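Mevalonate diphosphate decarboxylase (Legionella pneumophila, PDB 3LTO) probably catalyses the ATP-dependent decarboxylation of mevalonate diphosphate, a lipid-biosynthesis step that yields isopentenyl diphosphate. Local coordinates at residues 11-16 with 289-294; 54-57 with 63-66; 78-83 with 91-96; 230-235 with 266-271. All blocks are in the same frame, centred on the assembly; numbering follows the deposited sequence.

How the interactions relate
Four contacts sample the two halves of a GHMP-family enzyme. Interaction 1 brings strand 2-12 against strand 288-292, and the long loop it closes contains the other three. Interactions 2 and 3 follow each other in the N-terminal half and belong to one unit of strand 54-55, helix 71-87 and strand 93-99; their centres are about 14 Å apart, and the backbones of I54 and E56 pair with I95. Interaction 4 joins helices 228-247 and 258-274, centred about 12 Å from interaction 1, which it touches through L13 with C235 and L290 with I267. Interactions 3 and 4, whose centres are about 43 Å apart, lie on opposite sides of the chain's centre, and interaction 1 lies where the two halves meet.

Interaction 1 of 4, residues 11-16 with 289-294; sequences IALIKY and HLLYRS. With SO4 (sulfate ion), chain C; SO4 (sulfate ion), chain D.
I11 and L13 meet L291 on the enclosed side of the contact, where all three residues are buried. The methyl CD1 of L291 receives both of them, with L13 CD1 4.1 Å from L291 CD1 and I11 CG2 4.4 Å from that same L291 CD1. L13 also packs on L219 and F223 of helix 208-224. The more open side belongs to H289, which is partly exposed. Here I11 CD1 approaches over the ring face, 4.2 Å from the centroid of the H289 imidazole and only 7° off the ring normal, a CH-pi contact. CG1 of I11 stands anti to the backbone N (chi1 -180°), which carries CD1 outward to the ring. H178 meets the same imidazole with its own ring nearly parallel. The two segments belong to different sheets, strand 2-12 of the N-terminal mixed sheet and strand 288-292 of the C-terminal antiparallel one, so these side chains form part of the seam between the halves of a GHMP-type fold. L13 and I14 both face L32 in a classic beta bulge. Away from this apolar seam Y16, at the end of its segment, binds two sulfate ions, probably from the crystallisation liquor. Its backbone N gives a nearly straight bond (176°) of 2.7 Å to O1 of the chain C sulfate. The phenol OH of Y16 donates at 2.6 Å to the chain D sulfate, whose O1 lies in the ring plane at its edge.

Interaction 2 of 4, residues 54-57 with 63-66; sequences IWEP and APEF
P57 and E65 are joined by the one direct hydrogen bond between the segments: E65 N donates to P57 O over 2.9 Å, nearly straight at the hydrogen (169°). At the acceptor the approach is less regular, for the donor stands above the carbonyl plane, 36° out of it. Water adds a second polar link. Water 1 donates to P57 O at 2.8 Å and to E65 O at 2.6 Å, so the proline carbonyl O accepts two hydrogen bonds, one from the amide and one from the water. These bonds close the short loop that follows strand 54-55, the first strand of the beta-alpha-beta unit that continues with helix 71-87 and strand 93-99, and they join residues 63-66 to the strand's end at the protein surface. Van der Waals contacts make up the rest. P57 CG lies 4.2 Å from CB of E65, while P57 CD rests over the centre of one face of the W55 ring, 3.7 Å above its plane. At the margin the side chains of E56 and P64 run side by side in the same direction, with E56 OE2 3.6 Å from P64 CG. An extended chain brings that carboxylate alongside the pyrrolidine ring.

Interaction 3 of 4, residues 78-83 with 91-96; sequences DHLVRL and GGFLIQ
L80 directs one methyl, CD2, into the angle between F93 and I95, and that single carbon carries the whole contact. Toward I95 the two side chains reach for each other tip to tip, with L80 CD2 and I95 CD1 3.5 Å apart, tighter than usual for two methyl groups. Against F93 the leucine stands roughly perpendicular. Here L80 CD2 comes 3.8 Å from F93 CB and 4.1 Å from F93 CD2, an oblique approach to the phenyl ring near its root. With CG opposite the backbone N (chi1 177°), the leucine extends from its helix to the strand and wedges between residues two apart on the same face of strand 93-99. On another side of the helix R82 NH1 donates a bent hydrogen bond (142°) of 3.1 Å to H79 ND1; NH1 lies in the imidazole plane and ND1 in the guanidinium plane. H79 NE2 has a second partner in T118 OG1. L80 and L83 also touch A121 of helix 110-129, while F93 and I95 pack on L45 of strand 31-47. Such helix-on-sheet packing is characteristic of a beta-alpha-beta crossover, here linking the parallel strands 54-55 and 93-99 through helix 71-87.

Interaction 4 of 4, residues 230-235 with 266-271; sequences SIYQIC and VIEKFW
Between the helical segments 230-235 and 266-271 the nearest CA atoms are those of Y232 and W271, 9.7 Å apart, a gap filled by the aromatic rings. Those two side chains run antiparallel, each passing over the other, and stack face to face. The phenol ring of Y232 lies over the five-membered ring of the W271 indole, with centroids 3.5 Å apart and planes only 9° from parallel. Individual atoms come close across the stack: Y232 CD1 sits 3.4 Å from W271 NE1, and Y232 CZ the same distance from W271 CD1. The benzo part of the indole extends over the CB-CG bond of Y232, where W271 CZ2 meets Y232 CB at 3.5 Å. A first torsion of 156° turns the Y232 ring away from its own backbone N and sends it across the gap toward the second helix. At its far end the hydroxyl stands 3.7 Å from both CA and CG of E268, whose side chain runs nearly perpendicular to the tyrosine. Water 2 bridges the phenol and the second helix, lying at the ring edge 2.8 Å from Y232 OH and donating a longer bond to E268 O. On the other side of the first helix, I231 packs on helix 208-224 and strand 279-281, while F270 and I267 of the second helix meet F303 of helix 297-308. Chemically, W271 NE1 sits above the middle of the phenol ring while its N-H is used by P278 O, and the phenol OH is at the rim with water 2, consistent with both rings being buried with their polar atoms satisfied.

Interaction 1 of 4, residues 11-16 with 289-294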
loop_
_atom_site.group_PDB
_atom_site.type_symbol
_atom_site.label_atom_id
_atom_site.label_comp_id
_atom_site.label_asym_id
_atom_site.label_seq_id
_atom_site.Cartn_x
_atom_site.Cartn_y
_atom_site.Cartn_z
ATOM N N ILE A 11 -18.002 10.967 -1.739
ATOM C CA ILE A 11 -18.682 10.695 -0.476
ATOM C C ILE A 11 -18.456 9.246 -0.029
ATOM O O ILE A 11 -18.797 8.293 -0.734
ATOM C CB ILE A 11 -20.196 10.953 -0.608
ATOM C CG1 ILE A 11 -20.891 10.675 0.726
ATOM C CG2 ILE A 11 -20.781 10.072 -1.700
ATOM C CD1 ILE A 11 -20.480 11.610 1.839
ATOM N N ALA A 12 -17.879 9.096 1.156
ATOM C CA ALA A 12 -17.570 7.787 1.708
ATOM C C ALA A 12 -18.733 7.049 2.368
ATOM O O ALA A 12 -19.470 7.617 3.174
ATOM C CB ALA A 12 -16.411 7.925 2.701
ATOM N N LEU A 13 -18.893 5.779 2.001
ATOM C CA LEU A 13 -19.916 4.904 2.577
ATOM C C LEU A 13 -19.270 4.245 3.812
ATOM O O LEU A 13 -19.934 4.019 4.831
ATOM C CB LEU A 13 -20.358 3.852 1.551
ATOM C CG LEU A 13 -21.463 4.271 0.567
ATOM C CD1 LEU A 13 -21.154 5.632 -0.009
ATOM C CD2 LEU A 13 -21.607 3.242 -0.542
ATOM N N ILE A 14 -17.976 3.931 3.696
ATOM C CA ILE A 14 -17.178 3.372 4.796
ATOM C C ILE A 14 -16.165 4.503 5.051
ATOM O O ILE A 14 -15.458 4.927 4.133
ATOM C CB ILE A 14 -16.437 2.081 4.383
ATOM C CG1 ILE A 14 -17.449 1.003 3.972
ATOM C CG2 ILE A 14 -15.584 1.579 5.546
ATOM C CD1 ILE A 14 -18.350 0.525 5.108
ATOM N N LYS A 15 -16.095 4.988 6.286
ATOM C CA LYS A 15 -15.236 6.129 6.612
ATOM C C LYS A 15 -13.764 5.901 6.936
ATOM O O LYS A 15 -13.412 5.016 7.702
ATOM C CB LYS A 15 -15.835 6.910 7.793
ATOM C CG LYS A 15 -17.347 7.118 7.769
ATOM C CD LYS A 15 -17.784 7.998 6.621
ATOM C CE LYS A 15 -19.277 8.288 6.698
ATOM N NZ LYS A 15 -19.749 9.111 5.543
ATOM N N TYR A 16 -12.914 6.743 6.357
ATOM C CA TYR A 16 -11.484 6.724 6.621
ATOM C C TYR A 16 -11.350 7.453 7.955
ATOM O O TYR A 16 -10.733 6.961 8.889
ATOM C CB TYR A 16 -10.736 7.481 5.521
ATOM C CG TYR A 16 -9.394 8.035 5.952
ATOM C CD1 TYR A 16 -8.443 7.229 6.585
ATOM C CD2 TYR A 16 -9.075 9.371 5.718
ATOM C CE1 TYR A 16 -7.210 7.749 6.973
ATOM C CE2 TYR A 16 -7.854 9.896 6.095
ATOM C CZ TYR A 16 -6.924 9.087 6.726
ATOM O OH TYR A 16 -5.732 9.640 7.128
ATOM N N HIS A 289 -26.655 13.236 3.635
ATOM C CA HIS A 289 -26.585 12.839 2.237
ATOM C C HIS A 289 -27.491 11.680 1.866
ATOM O O HIS A 289 -27.565 10.659 2.557
ATOM C CB HIS A 289 -25.145 12.477 1.858
ATOM C CG HIS A 289 -24.184 13.616 1.997
ATOM N ND1 HIS A 289 -23.656 14.280 0.911
ATOM C CD2 HIS A 289 -23.703 14.244 3.094
ATOM C CE1 HIS A 289 -22.892 15.272 1.335
ATOM N NE2 HIS A 289 -22.905 15.272 2.654
ATOM N N LEU A 290 -28.182 11.858 0.752
ATOM C CA LEU A 290 -29.065 10.842 0.225
ATOM C C LEU A 290 -28.480 10.356 -1.099
ATOM O O LEU A 290 -27.960 11.147 -1.883
ATOM C CB LEU A 290 -30.461 11.413 -0.027
ATOM C CG LEU A 290 -31.248 12.047 1.124
ATOM C CD1 LEU A 290 -32.668 12.331 0.640
ATOM C CD2 LEU A 290 -31.280 11.099 2.330
ATOM N N LEU A 291 -28.562 9.049 -1.328
ATOM C CA LEU A 291 -28.085 8.432 -2.558
ATOM C C LEU A 291 -29.191 7.512 -3.044
ATOM O O LEU A 291 -29.658 6.642 -2.303
ATOM C CB LEU A 291 -26.801 7.634 -2.311
ATOM C CG LEU A 291 -25.545 8.480 -2.096
ATOM C CD1 LEU A 291 -24.372 7.582 -1.738
ATOM C CD2 LEU A 291 -25.248 9.273 -3.364
ATOM N N TYR A 292 -29.618 7.727 -4.284
ATOM C CA TYR A 292 -30.689 6.947 -4.898
ATOM C C TYR A 292 -30.169 6.274 -6.152
ATOM O O TYR A 292 -29.253 6.779 -6.795
ATOM C CB TYR A 292 -31.845 7.860 -5.316
ATOM C CG TYR A 292 -32.696 8.420 -4.202
ATOM C CD1 TYR A 292 -33.728 7.671 -3.646
ATOM C CD2 TYR A 292 -32.499 9.719 -3.738
ATOM C CE1 TYR A 292 -34.547 8.202 -2.657
ATOM C CE2 TYR A 292 -33.315 10.263 -2.750
ATOM C CZ TYR A 292 -34.336 9.500 -2.216
ATOM O OH TYR A 292 -35.155 10.034 -1.248
ATOM N N ARG A 293 -30.767 5.138 -6.497
ATOM C CA ARG A 293 -30.396 4.420 -7.707
ATOM C C ARG A 293 -30.939 5.209 -8.898
ATOM O O ARG A 293 -31.886 5.979 -8.756
ATOM C CB ARG A 293 -31.022 3.024 -7.712
ATOM C CG ARG A 293 -30.413 2.049 -6.733
ATOM C CD ARG A 293 -30.983 0.652 -6.923
ATOM N NE ARG A 293 -32.033 0.357 -5.955
ATOM C CZ ARG A 293 -33.304 0.704 -6.091
ATOM N NH1 ARG A 293 -33.701 1.352 -7.171
ATOM N NH2 ARG A 293 -34.169 0.429 -5.130
ATOM N N SER A 294 -30.344 5.014 -10.071
ATOM C CA SER A 294 -30.795 5.712 -11.270
ATOM C C SER A 294 -32.257 5.386 -11.553
ATOM O O SER A 294 -32.956 6.176 -12.176
ATOM C CB SER A 294 -29.944 5.316 -12.474
ATOM O OG SER A 294 -30.065 3.928 -12.731
HETATM S S SO4 C . -13.838 10.116 4.975
HETATM O O1 SO4 C . -13.827 8.678 4.660
HETATM O O2 SO4 C . -13.230 10.836 3.852
HETATM O O3 SO4 C . -15.229 10.548 5.166
HETATM O O4 SO4 C . -13.074 10.405 6.195
HETATM S S SO4 D . -5.484 13.246 6.804
HETATM O O1 SO4 D . -4.881 11.996 6.320
HETATM O O2 SO4 D . -5.687 14.177 5.684
HETATM O O3 SO4 D . -6.784 12.948 7.430
HETATM O O4 SO4 D . -4.596 13.865 7.804
#

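Interaction 2 of 4, residues 54-57 with 63-66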
loop_
_atom_site.group_PDB
_atom_site.type_symbol
_atom_site.label_atom_id
_atom_site.label_comp_id
_atom_site.label_asym_id
_atom_site.label_seq_id
_atom_site.Cartn_x
_atom_site.Cartn_y
_atom_site.Cartn_z
ATOM N N ILE A 54 0.903 32.329 -3.004
ATOM C CA ILE A 54 -0.153 33.139 -2.417
ATOM C C ILE A 54 -1.461 32.444 -2.739
ATOM O O ILE A 54 -1.672 32.014 -3.874
ATOM C CB ILE A 54 -0.189 34.561 -3.007
ATOM C CG1 ILE A 54 1.089 35.320 -2.631
ATOM C CG2 ILE A 54 -1.416 35.292 -2.515
ATOM C CD1 ILE A 54 1.130 36.730 -3.176
ATOM N N TRP A 55 -2.330 32.325 -1.741
ATOM C CA TRP A 55 -3.624 31.679 -1.925
ATOM C C TRP A 55 -4.764 32.690 -1.914
ATOM O O TRP A 55 -4.967 33.411 -0.933
ATOM C CB TRP A 55 -3.862 30.637 -0.834
ATOM C CG TRP A 55 -5.176 29.931 -0.985
ATOM C CD1 TRP A 55 -5.613 29.251 -2.082
ATOM C CD2 TRP A 55 -6.215 29.822 -0.004
ATOM N NE1 TRP A 55 -6.860 28.724 -1.848
ATOM C CE2 TRP A 55 -7.253 29.056 -0.580
ATOM C CE3 TRP A 55 -6.371 30.297 1.305
ATOM C CZ2 TRP A 55 -8.430 28.751 0.106
ATOM C CZ3 TRP A 55 -7.547 29.992 1.988
ATOM C CH2 TRP A 55 -8.559 29.226 1.384
ATOM N N GLU A 56 -5.508 32.735 -3.015
ATOM C CA GLU A 56 -6.629 33.648 -3.134
ATOM C C GLU A 56 -7.856 32.892 -3.591
ATOM O O GLU A 56 -8.115 32.777 -4.786
ATOM C CB GLU A 56 -6.300 34.761 -4.124
ATOM C CG GLU A 56 -7.451 35.708 -4.418
ATOM C CD GLU A 56 -7.094 36.706 -5.503
ATOM O OE1 GLU A 56 -6.384 36.302 -6.447
ATOM O OE2 GLU A 56 -7.525 37.883 -5.424
ATOM N N PRO A 57 -8.627 32.348 -2.641
ATOM C CA PRO A 57 -9.834 31.606 -3.010
ATOM C C PRO A 57 -10.795 32.549 -3.747
ATOM O O PRO A 57 -10.814 33.752 -3.483
ATOM C CB PRO A 57 -10.374 31.146 -1.659
ATOM C CG PRO A 57 -9.977 32.284 -0.746
ATOM C CD PRO A 57 -8.546 32.541 -1.181
ATOM N N ALA A 63 -14.885 36.188 -8.445
ATOM C CA ALA A 63 -14.465 37.284 -7.581
ATOM C C ALA A 63 -13.845 36.759 -6.291
ATOM O O ALA A 63 -14.204 35.685 -5.811
ATOM C CB ALA A 63 -15.656 38.173 -7.257
ATOM N N PRO A 64 -12.901 37.515 -5.714
ATOM C CA PRO A 64 -12.243 37.108 -4.473
ATOM C C PRO A 64 -13.238 36.727 -3.394
ATOM O O PRO A 64 -14.234 37.420 -3.181
ATOM C CB PRO A 64 -11.440 38.342 -4.095
ATOM C CG PRO A 64 -11.024 38.871 -5.428
ATOM C CD PRO A 64 -12.302 38.756 -6.239
ATOM N N GLU A 65 -12.971 35.613 -2.723
ATOM C CA GLU A 65 -13.834 35.164 -1.645
ATOM C C GLU A 65 -13.264 35.714 -0.341
ATOM O O GLU A 65 -12.043 35.781 -0.168
ATOM C CB GLU A 65 -13.863 33.636 -1.598
ATOM C CG GLU A 65 -14.730 33.046 -0.497
ATOM C CD GLU A 65 -14.725 31.528 -0.532
ATOM O OE1 GLU A 65 -15.138 30.953 -1.562
ATOM O OE2 GLU A 65 -14.301 30.908 0.460
ATOM N N PHE A 66 -14.145 36.128 0.563
ATOM C CA PHE A 66 -13.708 36.658 1.841
ATOM C C PHE A 66 -13.415 35.450 2.705
ATOM O O PHE A 66 -14.325 34.716 3.094
ATOM C CB PHE A 66 -14.804 37.527 2.468
ATOM C CG PHE A 66 -14.355 38.284 3.693
ATOM C CD1 PHE A 66 -14.252 37.652 4.920
ATOM C CD2 PHE A 66 -14.027 39.635 3.607
ATOM C CE1 PHE A 66 -13.829 38.350 6.049
ATOM C CE2 PHE A 66 -13.603 40.344 4.729
ATOM C CZ PHE A 66 -13.505 39.699 5.953
HETATM O O HOH W 1 -9.874 35.573 -1.610
#

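Interaction 3 of 4, residues 78-83 with 91-96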
loop_
_atom_site.group_PDB
_atom_site.type_symbol
_atom_site.label_atom_id
_atom_site.label_comp_id
_atom_site.label_asym_id
_atom_site.label_seq_id
_atom_site.Cartn_x
_atom_site.Cartn_y
_atom_site.Cartn_z
ATOM N N ASP A 78 1.178 24.541 1.851
ATOM C CA ASP A 78 2.180 23.512 2.132
ATOM C C ASP A 78 2.102 22.393 1.086
ATOM O O ASP A 78 3.123 21.822 0.702
ATOM C CB ASP A 78 1.976 22.893 3.520
ATOM C CG ASP A 78 2.511 23.761 4.632
ATOM O OD1 ASP A 78 3.269 24.712 4.336
ATOM O OD2 ASP A 78 2.184 23.480 5.805
ATOM N N HIS A 79 0.893 22.072 0.629
ATOM C CA HIS A 79 0.752 21.012 -0.357
ATOM C C HIS A 79 1.380 21.427 -1.679
ATOM O O HIS A 79 1.950 20.595 -2.383
ATOM C CB HIS A 79 -0.720 20.640 -0.571
ATOM C CG HIS A 79 -0.910 19.443 -1.449
ATOM N ND1 HIS A 79 -0.415 18.200 -1.125
ATOM C CD2 HIS A 79 -1.511 19.306 -2.654
ATOM C CE1 HIS A 79 -0.699 17.347 -2.093
ATOM N NE2 HIS A 79 -1.365 17.993 -3.034
ATOM N N LEU A 80 1.282 22.708 -2.023
ATOM C CA LEU A 80 1.885 23.164 -3.265
ATOM C C LEU A 80 3.398 23.073 -3.108
ATOM O O LEU A 80 4.086 22.579 -3.998
ATOM C CB LEU A 80 1.484 24.608 -3.601
ATOM C CG LEU A 80 2.151 25.161 -4.873
ATOM C CD1 LEU A 80 1.885 24.189 -6.023
ATOM C CD2 LEU A 80 1.627 26.568 -5.224
ATOM N N VAL A 81 3.908 23.537 -1.970
ATOM C CA VAL A 81 5.346 23.495 -1.697
ATOM C C VAL A 81 5.818 22.057 -1.842
ATOM O O VAL A 81 6.826 21.769 -2.492
ATOM C CB VAL A 81 5.657 23.989 -0.260
ATOM C CG1 VAL A 81 7.114 23.710 0.099
ATOM C CG2 VAL A 81 5.360 25.488 -0.149
ATOM N N ARG A 82 5.056 21.156 -1.234
ATOM C CA ARG A 82 5.350 19.733 -1.274
ATOM C C ARG A 82 5.448 19.282 -2.726
ATOM O O ARG A 82 6.372 18.558 -3.101
ATOM C CB ARG A 82 4.237 18.956 -0.546
ATOM C CG ARG A 82 4.271 17.440 -0.730
ATOM C CD ARG A 82 3.152 16.748 0.068
ATOM N NE ARG A 82 3.222 17.110 1.480
ATOM C CZ ARG A 82 2.280 17.779 2.140
ATOM N NH1 ARG A 82 1.166 18.163 1.525
ATOM N NH2 ARG A 82 2.476 18.105 3.412
ATOM N N LEU A 83 4.499 19.719 -3.544
ATOM C CA LEU A 83 4.493 19.331 -4.950
ATOM C C LEU A 83 5.669 19.938 -5.707
ATOM O O LEU A 83 6.280 19.279 -6.542
ATOM C CB LEU A 83 3.157 19.723 -5.604
ATOM C CG LEU A 83 1.945 19.009 -4.990
ATOM C CD1 LEU A 83 0.659 19.492 -5.642
ATOM C CD2 LEU A 83 2.092 17.504 -5.165
ATOM N N GLY A 91 10.052 28.528 -7.052
ATOM C CA GLY A 91 9.307 29.669 -7.562
ATOM C C GLY A 91 7.923 29.679 -6.946
ATOM O O GLY A 91 7.389 28.620 -6.603
ATOM N N GLY A 92 7.336 30.863 -6.802
ATOM C CA GLY A 92 6.015 30.961 -6.202
ATOM C C GLY A 92 4.886 30.981 -7.213
ATOM O O GLY A 92 5.102 31.245 -8.394
ATOM N N PHE A 93 3.675 30.708 -6.741
ATOM C CA PHE A 93 2.493 30.687 -7.594
ATOM C C PHE A 93 1.332 31.392 -6.908
ATOM O O PHE A 93 1.232 31.382 -5.675
ATOM C CB PHE A 93 2.054 29.244 -7.868
ATOM C CG PHE A 93 2.929 28.503 -8.834
ATOM C CD1 PHE A 93 2.720 28.617 -10.209
ATOM C CD2 PHE A 93 3.963 27.690 -8.374
ATOM C CE1 PHE A 93 3.532 27.926 -11.117
ATOM C CE2 PHE A 93 4.782 26.997 -9.270
ATOM C CZ PHE A 93 4.565 27.115 -10.648
ATOM N N LEU A 94 0.474 32.015 -7.706
ATOM C CA LEU A 94 -0.725 32.640 -7.187
ATOM C C LEU A 94 -1.716 31.491 -7.333
ATOM O O LEU A 94 -1.873 30.944 -8.419
ATOM C CB LEU A 94 -1.165 33.823 -8.056
ATOM C CG LEU A 94 -2.562 34.395 -7.761
ATOM C CD1 LEU A 94 -2.642 34.878 -6.329
ATOM C CD2 LEU A 94 -2.869 35.545 -8.717
ATOM N N ILE A 95 -2.345 31.091 -6.235
ATOM C CA ILE A 95 -3.296 29.986 -6.267
ATOM C C ILE A 95 -4.721 30.507 -6.172
ATOM O O ILE A 95 -5.081 31.170 -5.208
ATOM C CB ILE A 95 -3.069 29.021 -5.081
ATOM C CG1 ILE A 95 -1.587 28.665 -4.985
ATOM C CG2 ILE A 95 -3.917 27.759 -5.259
ATOM C CD1 ILE A 95 -1.220 27.904 -3.736
ATOM N N GLN A 96 -5.525 30.215 -7.185
ATOM C CA GLN A 96 -6.915 30.635 -7.180
ATOM C C GLN A 96 -7.796 29.391 -7.264
ATOM O O GLN A 96 -7.900 28.746 -8.308
ATOM C CB GLN A 96 -7.183 31.594 -8.346
ATOM C CG GLN A 96 -6.577 32.982 -8.121
ATOM C CD GLN A 96 -6.779 33.912 -9.298
ATOM O OE1 GLN A 96 -6.790 35.135 -9.142
ATOM N NE2 GLN A 96 -6.923 33.337 -10.491
#

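Interaction 4 of 4, residues 230-235 with 266-271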
loop_
_atom_site.group_PDB
_atom_site.type_symbol
_atom_site.label_atom_id
_atom_site.label_comp_id
_atom_site.label_asym_id
_atom_site.label_seq_id
_atom_site.Cartn_x
_atom_site.Cartn_y
_atom_site.Cartn_z
ATOM N N SER A 230 -29.597 -3.751 2.371
ATOM C CA SER A 230 -28.447 -3.979 3.247
ATOM C C SER A 230 -27.410 -2.860 3.129
ATOM O O SER A 230 -26.731 -2.533 4.108
ATOM C CB SER A 230 -27.775 -5.320 2.940
ATOM O OG SER A 230 -28.509 -6.395 3.494
ATOM N N ILE A 231 -27.274 -2.288 1.934
ATOM C CA ILE A 231 -26.332 -1.191 1.728
ATOM C C ILE A 231 -26.822 -0.047 2.624
ATOM O O ILE A 231 -26.044 0.553 3.378
ATOM C CB ILE A 231 -26.298 -0.743 0.238
ATOM C CG1 ILE A 231 -25.726 -1.877 -0.617
ATOM C CG2 ILE A 231 -25.445 0.521 0.073
ATOM C CD1 ILE A 231 -25.643 -1.575 -2.099
ATOM N N TYR A 232 -28.121 0.225 2.555
ATOM C CA TYR A 232 -28.736 1.270 3.374
ATOM C C TYR A 232 -28.442 1.059 4.867
ATOM O O TYR A 232 -27.898 1.941 5.524
ATOM C CB TYR A 232 -30.247 1.277 3.132
ATOM C CG TYR A 232 -31.094 1.847 4.252
ATOM C CD1 TYR A 232 -30.997 3.187 4.624
ATOM C CD2 TYR A 232 -32.030 1.050 4.909
ATOM C CE1 TYR A 232 -31.810 3.719 5.616
ATOM C CE2 TYR A 232 -32.855 1.572 5.908
ATOM C CZ TYR A 232 -32.740 2.906 6.255
ATOM O OH TYR A 232 -33.569 3.431 7.222
ATOM N N GLN A 233 -28.786 -0.118 5.385
ATOM C CA GLN A 233 -28.582 -0.438 6.795
ATOM C C GLN A 233 -27.122 -0.356 7.234
ATOM O O GLN A 233 -26.804 0.237 8.265
ATOM C CB GLN A 233 -29.145 -1.831 7.090
ATOM C CG GLN A 233 -30.593 -1.987 6.641
ATOM C CD GLN A 233 -31.140 -3.386 6.855
ATOM O OE1 GLN A 233 -30.487 -4.376 6.529
ATOM N NE2 GLN A 233 -32.355 -3.471 7.387
ATOM N N ILE A 234 -26.233 -0.953 6.453
ATOM C CA ILE A 234 -24.816 -0.919 6.775
ATOM C C ILE A 234 -24.303 0.522 6.799
ATOM O O ILE A 234 -23.651 0.938 7.755
ATOM C CB ILE A 234 -23.996 -1.729 5.748
ATOM C CG1 ILE A 234 -24.473 -3.185 5.731
ATOM C CG2 ILE A 234 -22.516 -1.672 6.101
ATOM C CD1 ILE A 234 -23.908 -3.986 4.580
ATOM N N CYS A 235 -24.592 1.288 5.751
ATOM C CA CYS A 235 -24.128 2.670 5.711
ATOM C C CYS A 235 -24.707 3.467 6.868
ATOM O O CYS A 235 -24.064 4.384 7.386
ATOM C CB CYS A 235 -24.493 3.324 4.375
ATOM S SG CYS A 235 -23.554 2.674 2.960
ATOM N N VAL A 266 -37.770 10.164 9.843
ATOM C CA VAL A 266 -38.702 10.172 8.729
ATOM C C VAL A 266 -38.217 9.233 7.627
ATOM O O VAL A 266 -38.999 8.480 7.048
ATOM C CB VAL A 266 -38.879 11.605 8.169
ATOM C CG1 VAL A 266 -39.534 11.567 6.799
ATOM C CG2 VAL A 266 -39.743 12.425 9.125
ATOM N N ILE A 267 -36.923 9.261 7.344
ATOM C CA ILE A 267 -36.377 8.394 6.310
ATOM C C ILE A 267 -36.594 6.922 6.671
ATOM O O ILE A 267 -36.933 6.115 5.809
ATOM C CB ILE A 267 -34.864 8.675 6.087
ATOM C CG1 ILE A 267 -34.692 10.054 5.446
ATOM C CG2 ILE A 267 -34.257 7.612 5.192
ATOM C CD1 ILE A 267 -33.269 10.573 5.455
ATOM N N GLU A 268 -36.409 6.575 7.942
ATOM C CA GLU A 268 -36.602 5.199 8.381
ATOM C C GLU A 268 -38.048 4.782 8.158
ATOM O O GLU A 268 -38.316 3.726 7.589
ATOM C CB GLU A 268 -36.261 5.046 9.861
ATOM C CG GLU A 268 -34.825 5.278 10.204
ATOM C CD GLU A 268 -34.539 5.019 11.670
ATOM O OE1 GLU A 268 -35.101 5.731 12.527
ATOM O OE2 GLU A 268 -33.753 4.099 11.963
ATOM N N LYS A 269 -38.978 5.617 8.616
ATOM C CA LYS A 269 -40.396 5.328 8.455
ATOM C C LYS A 269 -40.722 5.224 6.969
ATOM O O LYS A 269 -41.511 4.375 6.564
ATOM C CB LYS A 269 -41.251 6.427 9.099
ATOM C CG LYS A 269 -41.238 6.445 10.624
ATOM C CD LYS A 269 -42.021 7.648 11.158
ATOM C CE LYS A 269 -42.042 7.707 12.682
ATOM N NZ LYS A 269 -42.823 6.585 13.282
ATOM N N PHE A 270 -40.115 6.094 6.160
ATOM C CA PHE A 270 -40.345 6.068 4.716
ATOM C C PHE A 270 -39.928 4.701 4.178
ATOM O O PHE A 270 -40.662 4.088 3.412
ATOM C CB PHE A 270 -39.536 7.161 4.009
ATOM C CG PHE A 270 -39.808 7.252 2.530
ATOM C CD1 PHE A 270 -40.952 7.897 2.056
ATOM C CD2 PHE A 270 -38.928 6.685 1.608
ATOM C CE1 PHE A 270 -41.217 7.977 0.686
ATOM C CE2 PHE A 270 -39.188 6.761 0.237
ATOM C CZ PHE A 270 -40.333 7.409 -0.223
ATOM N N TRP A 271 -38.752 4.236 4.599
ATOM C CA TRP A 271 -38.211 2.940 4.183
ATOM C C TRP A 271 -39.121 1.773 4.586
ATOM O O TRP A 271 -39.303 0.827 3.817
ATOM C CB TRP A 271 -36.822 2.704 4.804
ATOM C CG TRP A 271 -35.644 2.875 3.859
ATOM C CD1 TRP A 271 -34.842 3.974 3.737
ATOM C CD2 TRP A 271 -35.129 1.901 2.937
ATOM N NE1 TRP A 271 -33.859 3.744 2.804
ATOM C CE2 TRP A 271 -34.010 2.480 2.297
ATOM C CE3 TRP A 271 -35.504 0.594 2.594
ATOM C CZ2 TRP A 271 -33.259 1.796 1.327
ATOM C CZ3 TRP A 271 -34.753 -0.091 1.624
ATOM C CH2 TRP A 271 -33.645 0.514 1.006
HETATM O O HOH W 2 -35.689 1.774 7.932
#